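WZI (Escherichia coli, PDB 2YNK) is an outer membrane beta-barrel lectin that binds carbohydrate and underpins assembly of the group 1 capsule. Local coordinates at residues Q52-L55 against A56-N59; N59-L62 against S63-K66; A329-R333 against T334-R338; G351-Q355 against G356-G360. One frame throughout, in Å; residues are numbered along the deposited sequence.

Contact 1 (Q52-L55 against A56-N59)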
ATOM      1  N   GLN A  52       9.208 -12.805 -20.561  1.00 64.55           N
ATOM      2  CA  GLN A  52      10.342 -13.468 -19.918  1.00 64.67           C
ATOM      3  C   GLN A  52      11.199 -12.421 -19.223  1.00 61.83           C
ATOM      4  O   GLN A  52      11.717 -12.658 -18.138  1.00 60.94           O
ATOM      5  CB  GLN A  52      11.161 -14.274 -20.932  1.00 67.12           C
ATOM      6  CG  GLN A  52      10.298 -15.093 -21.888  1.00 70.20           C
ATOM      7  CD  GLN A  52      10.889 -16.447 -22.250  1.00 72.34           C
ATOM      8  OE1 GLN A  52      11.082 -16.761 -23.430  1.00 74.55           O
ATOM      9  NE2 GLN A  52      11.161 -17.263 -21.234  1.00 72.24           N
ATOM     10  N   VAL A  53      11.321 -11.256 -19.852  1.00 60.54           N
ATOM     11  CA  VAL A  53      12.018 -10.112 -19.258  1.00 60.41           C
ATOM     12  C   VAL A  53      11.411  -9.718 -17.904  1.00 58.60           C
ATOM     13  O   VAL A  53      12.121  -9.596 -16.908  1.00 57.72           O
ATOM     14  CB  VAL A  53      11.979  -8.885 -20.200  1.00 60.50           C
ATOM     15  CG1 VAL A  53      12.460  -7.629 -19.483  1.00 58.66           C
ATOM     16  CG2 VAL A  53      12.807  -9.141 -21.449  1.00 59.74           C
ATOM     17  N   VAL A  54      10.098  -9.531 -17.864  1.00 57.39           N
ATOM     18  CA  VAL A  54       9.442  -9.199 -16.608  1.00 57.13           C
ATOM     19  C   VAL A  54       9.650 -10.322 -15.592  1.00 58.39           C
ATOM     20  O   VAL A  54      10.103 -10.062 -14.488  1.00 61.67           O
ATOM     21  CB  VAL A  54       7.940  -8.882 -16.783  1.00 56.62           C
ATOM     22  CG1 VAL A  54       7.293  -8.641 -15.428  1.00 55.25           C
ATOM     23  CG2 VAL A  54       7.744  -7.666 -17.683  1.00 54.53           C
ATOM     24  N   LEU A  55       9.340 -11.561 -15.970  1.00 60.00           N
ATOM     25  CA  LEU A  55       9.547 -12.722 -15.089  1.00 59.96           C
ATOM     26  C   LEU A  55      10.909 -12.744 -14.392  1.00 57.13           C
ATOM     27  O   LEU A  55      10.993 -12.962 -13.183  1.00 56.53           O
ATOM     28  CB  LEU A  55       9.394 -14.041 -15.872  1.00 63.97           C
ATOM     29  CG  LEU A  55       7.992 -14.646 -15.971  1.00 65.71           C
ATOM     30  CD1 LEU A  55       8.064 -16.032 -16.594  1.00 67.62           C
ATOM     31  CD2 LEU A  55       7.309 -14.706 -14.610  1.00 64.46           C
ATOM     32  N   ALA A  56      11.972 -12.535 -15.157  1.00 55.11           N
ATOM     33  CA  ALA A  56      13.325 -12.647 -14.614  1.00 54.72           C
ATOM     34  C   ALA A  56      13.568 -11.574 -13.560  1.00 52.75           C
ATOM     35  O   ALA A  56      14.381 -11.751 -12.648  1.00 51.51           O
ATOM     36  CB  ALA A  56      14.359 -12.545 -15.733  1.00 53.85           C
ATOM     37  N   ARG A  57      12.837 -10.469 -13.694  1.00 53.28           N
ATOM     38  CA  ARG A  57      12.956  -9.315 -12.800  1.00 51.41           C
ATOM     39  C   ARG A  57      12.430  -9.620 -11.403  1.00 49.11           C
ATOM     40  O   ARG A  57      12.982  -9.133 -10.423  1.00 51.54           O
ATOM     41  CB  ARG A  57      12.230  -8.103 -13.408  1.00 51.94           C
ATOM     42  CG  ARG A  57      13.099  -6.859 -13.546  1.00 54.10           C
ATOM     43  CD  ARG A  57      12.889  -6.156 -14.880  1.00 55.42           C
ATOM     44  NE  ARG A  57      11.502  -5.739 -15.082  1.00 56.68           N
ATOM     45  CZ  ARG A  57      11.022  -5.225 -16.218  1.00 57.92           C
ATOM     46  NH1 ARG A  57      11.806  -5.047 -17.280  1.00 56.62           N
ATOM     47  NH2 ARG A  57       9.738  -4.875 -16.291  1.00 59.93           N
ATOM     48  N   ILE A  58      11.391 -10.445 -11.297  1.00 47.85           N
ATOM     49  CA  ILE A  58      10.792 -10.750  -9.985  1.00 47.01           C
ATOM     50  C   ILE A  58      11.802 -11.211  -8.929  1.00 48.05           C
ATOM     51  O   ILE A  58      11.903 -10.607  -7.867  1.00 49.25           O
ATOM     52  CB  ILE A  58       9.662 -11.790 -10.079  1.00 46.21           C
ATOM     53  CG1 ILE A  58       8.547 -11.317 -11.032  1.00 45.91           C
ATOM     54  CG2 ILE A  58       9.097 -12.097  -8.696  1.00 44.96           C
ATOM     55  CD1 ILE A  58       8.087  -9.886 -10.870  1.00 44.14           C
ATOM     56  N   ASN A  59      12.547 -12.272  -9.207  1.00 50.96           N
ATOM     57  CA  ASN A  59      13.551 -12.759  -8.245  1.00 52.16           C
ATOM     58  C   ASN A  59      14.735 -11.801  -8.079  1.00 51.01           C
ATOM     59  O   ASN A  59      15.311 -11.693  -6.992  1.00 48.48           O
ATOM     60  CB  ASN A  59      14.048 -14.163  -8.635  1.00 55.14           C
ATOM     61  CG  ASN A  59      13.112 -15.264  -8.162  1.00 56.42           C
ATOM     62  OD1 ASN A  59      12.410 -15.112  -7.153  1.00 56.63           O
ATOM     63  ND2 ASN A  59      13.105 -16.385  -8.879  1.00 55.77           N
TER
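Arg57 reaches back along its helix to the two valines one turn earlier, Val53 and Val54. Bends at chi2 (137°) and chi3 (59°) swing its guanidinium toward the helix start, where NH1 approaches Val53 CG1 at 3.5 Å and NH2 approaches Val54 CG2 at 3.7 Å. Each nitrogen thus meets a different methyl, and one face of the flat group looks onto Val54 CA near its rim. These are van der Waals contacts between guanidinium nitrogens and methyls; the charge is answered by Asp13 of helix 8-19, whose carboxylate forms a salt bridge with Arg57 NE.

The backbone bonds are uneven. Ala56 N donates to Gln52 O at 3.0 Å, as in a regular alpha turn. Further on the three-residue spacing gains ground: Arg57 N meets Val54 O at 2.9 Å and Ile58 N meets Leu55 O at 3.2 Å, while the four-residue bonds Arg57 N to Val53 O and Ile58 N to Val54 O are weak.

On other flanks, Val54 and Ile58 pack on helix 8-19, and Leu55 and Ile58 on helix 34-42. An amphipathic helix with its apolar side buried in a small alpha-helical bundle is what this geometry typifies.

Contact 2 (N59-L62 against S63-K66)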
ATOM      1  N   ASN A  59      12.547 -12.272  -9.207  1.00 50.96           N
ATOM      2  CA  ASN A  59      13.551 -12.759  -8.245  1.00 52.16           C
ATOM      3  C   ASN A  59      14.735 -11.801  -8.079  1.00 51.01           C
ATOM      4  O   ASN A  59      15.311 -11.693  -6.992  1.00 48.48           O
ATOM      5  CB  ASN A  59      14.048 -14.163  -8.635  1.00 55.14           C
ATOM      6  CG  ASN A  59      13.112 -15.264  -8.162  1.00 56.42           C
ATOM      7  OD1 ASN A  59      12.410 -15.112  -7.153  1.00 56.63           O
ATOM      8  ND2 ASN A  59      13.105 -16.385  -8.879  1.00 55.77           N
ATOM      9  N   GLN A  60      15.097 -11.111  -9.155  1.00 51.42           N
ATOM     10  CA  GLN A  60      16.148 -10.117  -9.082  1.00 52.38           C
ATOM     11  C   GLN A  60      15.768  -9.047  -8.052  1.00 53.76           C
ATOM     12  O   GLN A  60      16.609  -8.621  -7.247  1.00 54.61           O
ATOM     13  CB  GLN A  60      16.388  -9.472 -10.444  1.00 53.25           C
ATOM     14  CG  GLN A  60      17.593  -8.539 -10.449  1.00 54.86           C
ATOM     15  CD  GLN A  60      17.759  -7.743 -11.732  1.00 55.55           C
ATOM     16  OE1 GLN A  60      16.952  -7.839 -12.657  1.00 55.70           O
ATOM     17  NE2 GLN A  60      18.818  -6.937 -11.784  1.00 56.83           N
ATOM     18  N   ARG A  61      14.502  -8.627  -8.075  1.00 52.82           N
ATOM     19  CA  ARG A  61      14.036  -7.595  -7.170  1.00 53.25           C
ATOM     20  C   ARG A  61      14.033  -8.096  -5.728  1.00 54.68           C
ATOM     21  O   ARG A  61      14.576  -7.431  -4.849  1.00 56.75           O
ATOM     22  CB  ARG A  61      12.647  -7.088  -7.584  1.00 52.45           C
ATOM     23  CG  ARG A  61      12.153  -5.861  -6.825  1.00 49.09           C
ATOM     24  CD  ARG A  61      13.076  -4.658  -6.973  1.00 49.15           C
ATOM     25  NE  ARG A  61      12.620  -3.525  -6.159  1.00 48.48           N
ATOM     26  CZ  ARG A  61      13.352  -2.457  -5.847  1.00 47.40           C
ATOM     27  NH1 ARG A  61      14.600  -2.324  -6.268  1.00 47.40           N
ATOM     28  NH2 ARG A  61      12.825  -1.503  -5.097  1.00 49.07           N
ATOM     29  N   LEU A  62      13.451  -9.273  -5.492  1.00 54.84           N
ATOM     30  CA  LEU A  62      13.418  -9.860  -4.147  1.00 54.30           C
ATOM     31  C   LEU A  62      14.827 -10.071  -3.581  1.00 56.30           C
ATOM     32  O   LEU A  62      15.016 -10.028  -2.370  1.00 58.86           O
ATOM     33  CB  LEU A  62      12.661 -11.185  -4.144  1.00 54.85           C
ATOM     34  CG  LEU A  62      11.184 -11.179  -4.557  1.00 54.53           C
ATOM     35  CD1 LEU A  62      10.711 -12.585  -4.916  1.00 53.80           C
ATOM     36  CD2 LEU A  62      10.325 -10.586  -3.457  1.00 52.84           C
ATOM     37  N   SER A  63      15.809 -10.305  -4.453  1.00 57.75           N
ATOM     38  CA  SER A  63      17.218 -10.343  -4.037  1.00 56.65           C
ATOM     39  C   SER A  63      17.697  -8.970  -3.621  1.00 54.17           C
ATOM     40  O   SER A  63      18.435  -8.842  -2.658  1.00 54.58           O
ATOM     41  CB  SER A  63      18.119 -10.847  -5.160  1.00 57.61           C
ATOM     42  OG  SER A  63      18.007 -12.245  -5.292  1.00 60.79           O
ATOM     43  N   ALA A  64      17.300  -7.952  -4.373  1.00 53.06           N
ATOM     44  CA  ALA A  64      17.632  -6.570  -4.036  1.00 52.75           C
ATOM     45  C   ALA A  64      17.009  -6.182  -2.688  1.00 51.55           C
ATOM     46  O   ALA A  64      17.700  -5.776  -1.764  1.00 50.79           O
ATOM     47  CB  ALA A  64      17.151  -5.632  -5.136  1.00 50.79           C
ATOM     48  N   LEU A  65      15.699  -6.353  -2.592  1.00 50.89           N
ATOM     49  CA  LEU A  65      14.945  -6.013  -1.396  1.00 50.39           C
ATOM     50  C   LEU A  65      15.486  -6.695  -0.142  1.00 51.32           C
ATOM     51  O   LEU A  65      15.634  -6.051   0.909  1.00 50.95           O
ATOM     52  CB  LEU A  65      13.469  -6.389  -1.588  1.00 48.36           C
ATOM     53  CG  LEU A  65      12.705  -5.487  -2.555  1.00 47.39           C
ATOM     54  CD1 LEU A  65      11.336  -6.051  -2.905  1.00 45.26           C
ATOM     55  CD2 LEU A  65      12.581  -4.106  -1.934  1.00 48.19           C
ATOM     56  N   LYS A  66      15.786  -7.985  -0.253  1.00 50.59           N
ATOM     57  CA  LYS A  66      16.186  -8.772   0.910  1.00 50.61           C
ATOM     58  C   LYS A  66      17.693  -9.036   1.005  1.00 52.39           C
ATOM     59  O   LYS A  66      18.119  -9.918   1.748  1.00 54.24           O
ATOM     60  CB  LYS A  66      15.406 -10.082   0.940  1.00 50.32           C
ATOM     61  CG  LYS A  66      13.914  -9.885   1.126  1.00 48.48           C
ATOM     62  CD  LYS A  66      13.242 -11.164   1.571  1.00 48.67           C
ATOM     63  CE  LYS A  66      11.859 -10.901   2.119  1.00 48.55           C
ATOM     64  NZ  LYS A  66      11.892 -10.481   3.554  1.00 50.93           N
TER
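Asn59 O is gripped twice by Ser63: its backbone N donates at 2.9 Å, and its hydroxyl OG adds a weak bond at 3.2 Å. The serine OG sits beside its own backbone N (chi1 -76°), which turns it back toward the carbonyl of the preceding turn. The next bonds keep the same four-residue spacing. Ala64 N to Gln60 O measures 3.0 Å, and Leu65 N meets Arg61 O at 2.7 Å with a nearly straight N-H...O angle of 172°. Lys66 N still donates to Leu62 O at 3.0 Å, but Lys66 itself has left helical backbone angles, so this bond closes the last turn.

Among side chains, Arg61 and Leu65 carry the contact. Arg61 CG lies 4.0 Å from Leu65 CD1, and a bend at chi2 (59°) carries the rest of the chain across the leucine at a slant, so that one face of the guanidinium is covered by Leu65 CG, 4.1 Å from Arg61 NE. Apolar cover of this kind, together with two carboxylates, probably limits how far the group can turn.

Those carboxylates belong to Asp7 and Glu451, the latter on strand 444-454 of the barrel, while Lys66 NZ makes a hydrogen bond to Leu3 O and a salt bridge with Asp108 of strand 107-116. Leu62 packs between helices 8-19 and 34-42, so the end of helix 49-65 bridges the helical bundle and the barrel wall.

Contact 3 (A329-R333 against T334-R338)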
ATOM      1  N   ALA A 329     -10.352   6.587  -9.608  1.00 52.77           N
ATOM      2  CA  ALA A 329     -11.162   7.647  -8.984  1.00 52.56           C
ATOM      3  C   ALA A 329     -11.462   7.324  -7.521  1.00 50.70           C
ATOM      4  O   ALA A 329     -11.816   6.191  -7.210  1.00 50.99           O
ATOM      5  CB  ALA A 329     -12.457   7.856  -9.753  1.00 51.97           C
ATOM      6  N   HIS A 330     -11.298   8.306  -6.631  1.00 49.71           N
ATOM      7  CA  HIS A 330     -11.605   8.140  -5.205  1.00 50.03           C
ATOM      8  C   HIS A 330     -12.630   9.138  -4.756  1.00 51.53           C
ATOM      9  O   HIS A 330     -12.685  10.250  -5.268  1.00 51.48           O
ATOM     10  CB  HIS A 330     -10.366   8.379  -4.355  1.00 50.12           C
ATOM     11  CG  HIS A 330      -9.267   7.362  -4.536  1.00 51.22           C
ATOM     12  ND1 HIS A 330      -8.265   7.243  -3.659  1.00 51.88           N
ATOM     13  CD2 HIS A 330      -9.039   6.401  -5.523  1.00 51.12           C
ATOM     14  CE1 HIS A 330      -7.430   6.273  -4.062  1.00 52.05           C
ATOM     15  NE2 HIS A 330      -7.907   5.760  -5.202  1.00 51.10           N
ATOM     16  N   ASP A 331     -13.436   8.762  -3.769  1.00 53.12           N
ATOM     17  CA  ASP A 331     -14.305   9.717  -3.079  1.00 55.82           C
ATOM     18  C   ASP A 331     -14.369   9.375  -1.594  1.00 55.57           C
ATOM     19  O   ASP A 331     -14.983   8.383  -1.200  1.00 54.51           O
ATOM     20  CB  ASP A 331     -15.711   9.729  -3.694  1.00 59.56           C
ATOM     21  CG  ASP A 331     -16.584  10.859  -3.147  1.00 62.98           C
ATOM     22  OD1 ASP A 331     -16.756  10.920  -1.912  1.00 66.80           O
ATOM     23  OD2 ASP A 331     -17.106  11.678  -3.945  1.00 63.31           O
ATOM     24  N   THR A 332     -13.733  10.205  -0.771  1.00 56.99           N
ATOM     25  CA  THR A 332     -13.687   9.969   0.671  1.00 56.98           C
ATOM     26  C   THR A 332     -14.635  10.889   1.453  1.00 58.83           C
ATOM     27  O   THR A 332     -14.468  11.097   2.659  1.00 57.55           O
ATOM     28  CB  THR A 332     -12.247  10.062   1.206  1.00 55.08           C
ATOM     29  OG1 THR A 332     -11.732  11.377   0.968  1.00 55.81           O
ATOM     30  CG2 THR A 332     -11.369   9.021   0.514  1.00 52.17           C
ATOM     31  N   ARG A 333     -15.639  11.425   0.772  1.00 60.61           N
ATOM     32  CA  ARG A 333     -16.787  11.997   1.463  1.00 64.74           C
ATOM     33  C   ARG A 333     -17.689  10.860   1.941  1.00 64.30           C
ATOM     34  O   ARG A 333     -17.438   9.690   1.639  1.00 63.06           O
ATOM     35  CB  ARG A 333     -17.571  12.926   0.534  1.00 68.94           C
ATOM     36  CG  ARG A 333     -16.780  14.129   0.043  1.00 71.89           C
ATOM     37  CD  ARG A 333     -17.579  14.957  -0.944  1.00 74.03           C
ATOM     38  NE  ARG A 333     -17.700  14.281  -2.231  1.00 74.78           N
ATOM     39  CZ  ARG A 333     -18.430  14.732  -3.247  1.00 76.75           C
ATOM     40  NH1 ARG A 333     -19.114  15.869  -3.143  1.00 78.44           N
ATOM     41  NH2 ARG A 333     -18.474  14.037  -4.376  1.00 76.71           N
ATOM     42  N   THR A 334     -18.734  11.201   2.687  1.00 65.54           N
ATOM     43  CA  THR A 334     -19.744  10.222   3.071  1.00 64.62           C
ATOM     44  C   THR A 334     -20.877  10.224   2.048  1.00 66.05           C
ATOM     45  O   THR A 334     -21.588  11.228   1.879  1.00 65.92           O
ATOM     46  CB  THR A 334     -20.270  10.477   4.485  1.00 65.09           C
ATOM     47  OG1 THR A 334     -19.305   9.992   5.428  1.00 66.38           O
ATOM     48  CG2 THR A 334     -21.592   9.752   4.706  1.00 67.32           C
ATOM     49  N   ASN A 335     -21.021   9.090   1.361  1.00 64.32           N
ATOM     50  CA  ASN A 335     -21.958   8.949   0.257  1.00 66.42           C
ATOM     51  C   ASN A 335     -21.828  10.070  -0.770  1.00 67.85           C
ATOM     52  O   ASN A 335     -22.824  10.590  -1.255  1.00 70.56           O
ATOM     53  CB  ASN A 335     -23.393   8.875   0.782  1.00 69.10           C
ATOM     54  CG  ASN A 335     -23.593   7.751   1.776  1.00 68.82           C
ATOM     55  OD1 ASN A 335     -23.001   6.675   1.647  1.00 68.41           O
ATOM     56  ND2 ASN A 335     -24.443   7.989   2.768  1.00 68.41           N
HETATM   57  N   MSE A 336     -20.592  10.442  -1.088  1.00 67.79           N
HETATM   58  CA  MSE A 336     -20.315  11.413  -2.142  1.00 70.25           C
HETATM   59  C   MSE A 336     -21.102  12.688  -2.001  1.00 71.86           C
HETATM   60  O   MSE A 336     -21.538  13.260  -2.993  1.00 74.24           O
HETATM   61  CB  MSE A 336     -20.631  10.786  -3.497  1.00 74.41           C
HETATM   62  CG  MSE A 336     -20.127   9.355  -3.614  1.00 77.73           C
HETATM   63 SE   MSE A 336     -20.109   8.830  -5.515  1.00 89.53          SE
HETATM   64  CE  MSE A 336     -21.819   7.832  -5.516  1.00 88.61           C
ATOM     65  N   SER A 337     -21.288  13.153  -0.772  1.00 71.58           N
ATOM     66  CA  SER A 337     -22.030  14.385  -0.536  1.00 73.80           C
ATOM     67  C   SER A 337     -21.715  14.973   0.830  1.00 73.85           C
ATOM     68  O   SER A 337     -21.205  16.089   0.933  1.00 75.43           O
ATOM     69  CB  SER A 337     -23.529  14.119  -0.644  1.00 76.82           C
ATOM     70  OG  SER A 337     -23.924  13.090   0.249  1.00 77.60           O
ATOM     71  N   ARG A 338     -22.021  14.209   1.873  1.00 73.58           N
ATOM     72  CA  ARG A 338     -21.879  14.670   3.257  1.00 73.83           C
ATOM     73  C   ARG A 338     -20.400  14.754   3.631  1.00 71.05           C
ATOM     74  O   ARG A 338     -19.611  13.879   3.262  1.00 69.45           O
ATOM     75  CB  ARG A 338     -22.643  13.713   4.183  1.00 74.45           C
ATOM     76  CG  ARG A 338     -22.419  13.853   5.679  1.00 75.71           C
ATOM     77  CD  ARG A 338     -23.270  12.814   6.400  1.00 78.51           C
ATOM     78  NE  ARG A 338     -22.887  12.603   7.797  1.00 80.38           N
ATOM     79  CZ  ARG A 338     -23.324  11.598   8.562  1.00 81.89           C
ATOM     80  NH1 ARG A 338     -24.168  10.682   8.084  1.00 81.62           N
ATOM     81  NH2 ARG A 338     -22.905  11.502   9.821  1.00 82.86           N
TER
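Where strand 322-331 ends, the backbone turns from Asp331 to Arg333 and then curls back, through left-handed angles at Asn335 and Met336, to bring Met336 over both. Two motifs shape it: an Asx turn, in which Arg333 N donates to Asp331 OD1 at 3.0 Å, and a classic beta bulge, in which Ser337 and Arg338 face Thr334. Thr334 O accepts from both Ser337 N and Arg338 N, and Thr334 N returns a bond of 2.9 Å to Arg338 O.

Asp331 is held at both oxygens by one residue. While OD1 takes the backbone N on its anti side, OD2 receives the arginine side-on: Arg333 NH2 at 2.8 Å, on the syn lone pair, and Arg333 NE at 3.2 Å. The accepting oxygen lies only 5° out of the guanidinium plane, so the salt bridge fixes that group's rotation. CG of Asp331 is anti to its backbone N (chi1 -171°), which carries the carboxylate to selenomethionine Met336, whose CB is 3.7 Å from OD2.

Strands 306-317 and 368-377 flank this strand end. Against the guanidinium face, rather than its edge, Met336 O sits 3.4 Å from Arg333 CZ, without a hydrogen bond to Arg333 NH2.

Contact 4 (G351-Q355 against G356-G360)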
ATOM      1  N   GLY A 351      -9.184  11.478  15.031  1.00 51.20           N
ATOM      2  CA  GLY A 351      -9.682  10.889  13.798  1.00 50.18           C
ATOM      3  C   GLY A 351      -8.892   9.657  13.429  1.00 48.42           C
ATOM      4  O   GLY A 351      -8.108   9.168  14.230  1.00 47.54           O
ATOM      5  N   TYR A 352      -9.105   9.165  12.208  1.00 49.07           N
ATOM      6  CA  TYR A 352      -8.436   7.959  11.693  1.00 46.59           C
ATOM      7  C   TYR A 352      -7.098   8.381  11.058  1.00 46.80           C
ATOM      8  O   TYR A 352      -6.885   8.248   9.843  1.00 46.34           O
ATOM      9  CB  TYR A 352      -9.360   7.250  10.697  1.00 46.19           C
ATOM     10  CG  TYR A 352      -8.935   5.845  10.292  1.00 46.59           C
ATOM     11  CD1 TYR A 352      -8.814   4.833  11.240  1.00 47.67           C
ATOM     12  CD2 TYR A 352      -8.687   5.525   8.958  1.00 45.26           C
ATOM     13  CE1 TYR A 352      -8.429   3.551  10.881  1.00 46.90           C
ATOM     14  CE2 TYR A 352      -8.306   4.246   8.585  1.00 46.12           C
ATOM     15  CZ  TYR A 352      -8.177   3.263   9.550  1.00 47.14           C
ATOM     16  OH  TYR A 352      -7.799   1.990   9.198  1.00 45.66           O
ATOM     17  N   TYR A 353      -6.224   8.938  11.908  1.00 46.07           N
ATOM     18  CA  TYR A 353      -4.926   9.492  11.514  1.00 43.84           C
ATOM     19  C   TYR A 353      -3.891   9.244  12.605  1.00 44.68           C
ATOM     20  O   TYR A 353      -4.192   9.408  13.787  1.00 43.52           O
ATOM     21  CB  TYR A 353      -4.995  11.010  11.340  1.00 41.83           C
ATOM     22  CG  TYR A 353      -5.951  11.513  10.299  1.00 40.63           C
ATOM     23  CD1 TYR A 353      -7.310  11.568  10.553  1.00 41.59           C
ATOM     24  CD2 TYR A 353      -5.497  11.983   9.082  1.00 40.35           C
ATOM     25  CE1 TYR A 353      -8.204  12.054   9.614  1.00 41.54           C
ATOM     26  CE2 TYR A 353      -6.378  12.473   8.129  1.00 41.19           C
ATOM     27  CZ  TYR A 353      -7.735  12.508   8.404  1.00 41.67           C
ATOM     28  OH  TYR A 353      -8.632  12.975   7.474  1.00 42.60           O
ATOM     29  N   GLN A 354      -2.670   8.877  12.206  1.00 43.97           N
ATOM     30  CA  GLN A 354      -1.548   8.859  13.126  1.00 42.34           C
ATOM     31  C   GLN A 354      -0.633   9.998  12.763  1.00 42.46           C
ATOM     32  O   GLN A 354      -0.251  10.123  11.599  1.00 42.17           O
ATOM     33  CB  GLN A 354      -0.771   7.565  13.025  1.00 43.03           C
ATOM     34  CG  GLN A 354       0.338   7.477  14.053  1.00 43.37           C
ATOM     35  CD  GLN A 354       1.105   6.196  13.972  1.00 41.91           C
ATOM     36  OE1 GLN A 354       0.986   5.340  14.840  1.00 42.05           O
ATOM     37  NE2 GLN A 354       1.898   6.052  12.927  1.00 42.85           N
ATOM     38  N   GLN A 355      -0.291  10.820  13.761  1.00 41.49           N
ATOM     39  CA  GLN A 355       0.571  11.985  13.578  1.00 39.85           C
ATOM     40  C   GLN A 355       0.106  12.850  12.427  1.00 39.69           C
ATOM     41  O   GLN A 355       0.906  13.396  11.667  1.00 41.10           O
ATOM     42  CB  GLN A 355       2.021  11.553  13.416  1.00 39.98           C
ATOM     43  CG  GLN A 355       2.503  10.784  14.635  1.00 41.54           C
ATOM     44  CD  GLN A 355       3.835  10.107  14.447  1.00 42.30           C
ATOM     45  OE1 GLN A 355       4.013   9.303  13.528  1.00 44.81           O
ATOM     46  NE2 GLN A 355       4.771  10.391  15.346  1.00 42.22           N
ATOM     47  N   GLY A 356      -1.211  12.974  12.314  1.00 40.59           N
ATOM     48  CA  GLY A 356      -1.831  13.836  11.321  1.00 42.48           C
ATOM     49  C   GLY A 356      -1.997  13.168   9.980  1.00 43.20           C
ATOM     50  O   GLY A 356      -2.760  13.637   9.127  1.00 42.93           O
ATOM     51  N   TYR A 357      -1.278  12.067   9.781  1.00 44.00           N
ATOM     52  CA  TYR A 357      -1.269  11.411   8.495  1.00 41.87           C
ATOM     53  C   TYR A 357      -2.252  10.248   8.508  1.00 40.36           C
ATOM     54  O   TYR A 357      -2.318   9.479   9.478  1.00 38.41           O
ATOM     55  CB  TYR A 357       0.151  11.049   8.094  1.00 43.06           C
ATOM     56  CG  TYR A 357       0.845  12.239   7.439  1.00 45.81           C
ATOM     57  CD1 TYR A 357       1.103  13.401   8.164  1.00 46.73           C
ATOM     58  CD2 TYR A 357       1.182  12.226   6.084  1.00 46.23           C
ATOM     59  CE1 TYR A 357       1.696  14.502   7.571  1.00 46.88           C
ATOM     60  CE2 TYR A 357       1.782  13.322   5.486  1.00 46.65           C
ATOM     61  CZ  TYR A 357       2.037  14.462   6.237  1.00 47.21           C
ATOM     62  OH  TYR A 357       2.637  15.561   5.656  1.00 47.65           O
ATOM     63  N   PRO A 358      -3.088  10.177   7.462  1.00 39.96           N
ATOM     64  CA  PRO A 358      -4.173   9.214   7.396  1.00 41.93           C
ATOM     65  C   PRO A 358      -3.695   7.757   7.356  1.00 41.91           C
ATOM     66  O   PRO A 358      -2.729   7.455   6.678  1.00 40.12           O
ATOM     67  CB  PRO A 358      -4.871   9.575   6.081  1.00 42.37           C
ATOM     68  CG  PRO A 358      -3.809  10.195   5.256  1.00 41.64           C
ATOM     69  CD  PRO A 358      -3.006  10.985   6.232  1.00 40.54           C
ATOM     70  N   LEU A 359      -4.374   6.910   8.124  1.00 42.76           N
ATOM     71  CA  LEU A 359      -4.231   5.470   8.083  1.00 44.39           C
ATOM     72  C   LEU A 359      -4.987   4.883   6.873  1.00 46.29           C
ATOM     73  O   LEU A 359      -4.810   3.720   6.519  1.00 45.51           O
ATOM     74  CB  LEU A 359      -4.789   4.849   9.372  1.00 44.98           C
ATOM     75  CG  LEU A 359      -3.853   4.596  10.550  1.00 45.09           C
ATOM     76  CD1 LEU A 359      -3.303   5.898  11.105  1.00 46.81           C
ATOM     77  CD2 LEU A 359      -4.598   3.825  11.628  1.00 44.55           C
ATOM     78  N   GLY A 360      -5.852   5.691   6.272  1.00 47.55           N
ATOM     79  CA  GLY A 360      -6.598   5.294   5.097  1.00 47.04           C
ATOM     80  C   GLY A 360      -5.976   5.925   3.882  1.00 46.75           C
ATOM     81  O   GLY A 360      -4.776   5.801   3.678  1.00 50.99           O
TER
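A tight beta hairpin, strands 353-354 and 357-358, turns here through a type I' turn from Gln354 to Tyr357. Gln354 and Tyr357 form its hydrogen-bonded pair, with Gln354 N to Tyr357 O at 2.8 Å and Tyr357 N to Gln354 O at 2.9 Å. Gln355 and Gly356 occupy the corner, both with positive phi. The next pair, Tyr353 and Pro358, is non-hydrogen-bonded. On its face of the hairpin, Tyr353 CE2 lies 3.9 Å from Pro358 CB.

Beyond the strands, Tyr352 is the centre of an inverse gamma turn, and its O accepts a weak bond from Leu359 N. Its ring, swung out with CG anti to the backbone N (chi1 -168°), receives Leu359 over one face: CB stands 3.8 Å from the centroid and 18° off the normal, a CH-pi contact. Leu359 CD2 stays by the ring, 3.9 Å from Tyr352 CE1, while CD1 turns to the first strand and meets Gln354 CB at 3.6 Å.

The polar ends are tied to several loops, Tyr352 OH to Ile161 O, Gln354 OE1 to Asn203 N and Tyr357 OH to Gln79 NE2. The geometry is that of a two-residue beta hairpin closed by a type I' turn, here buried within the long loop between barrel strands 322-331 and 368-377.

Contacts 1 and 2 follow one another along helix 49-65, contact 2 at its end; they share Asn59 and their centres lie about 11 Å apart. Contact 3 spans the end of strand 322-331 and the start of the long connection to strand 368-377; contact 4 is the hairpin within that connection. Their centres are about 18 Å apart and their nearest atoms about 7 Å. The pairs occupy opposite sides of the chain's centre, with about 39 Å between the centres of contacts 1 and 3. The Val53 side chain of contact 1 and the Lys66 side chain of contact 2 are each about 12 Å from a dodecane, and that of Gln354 in contact 4 about 10 Å from an octane.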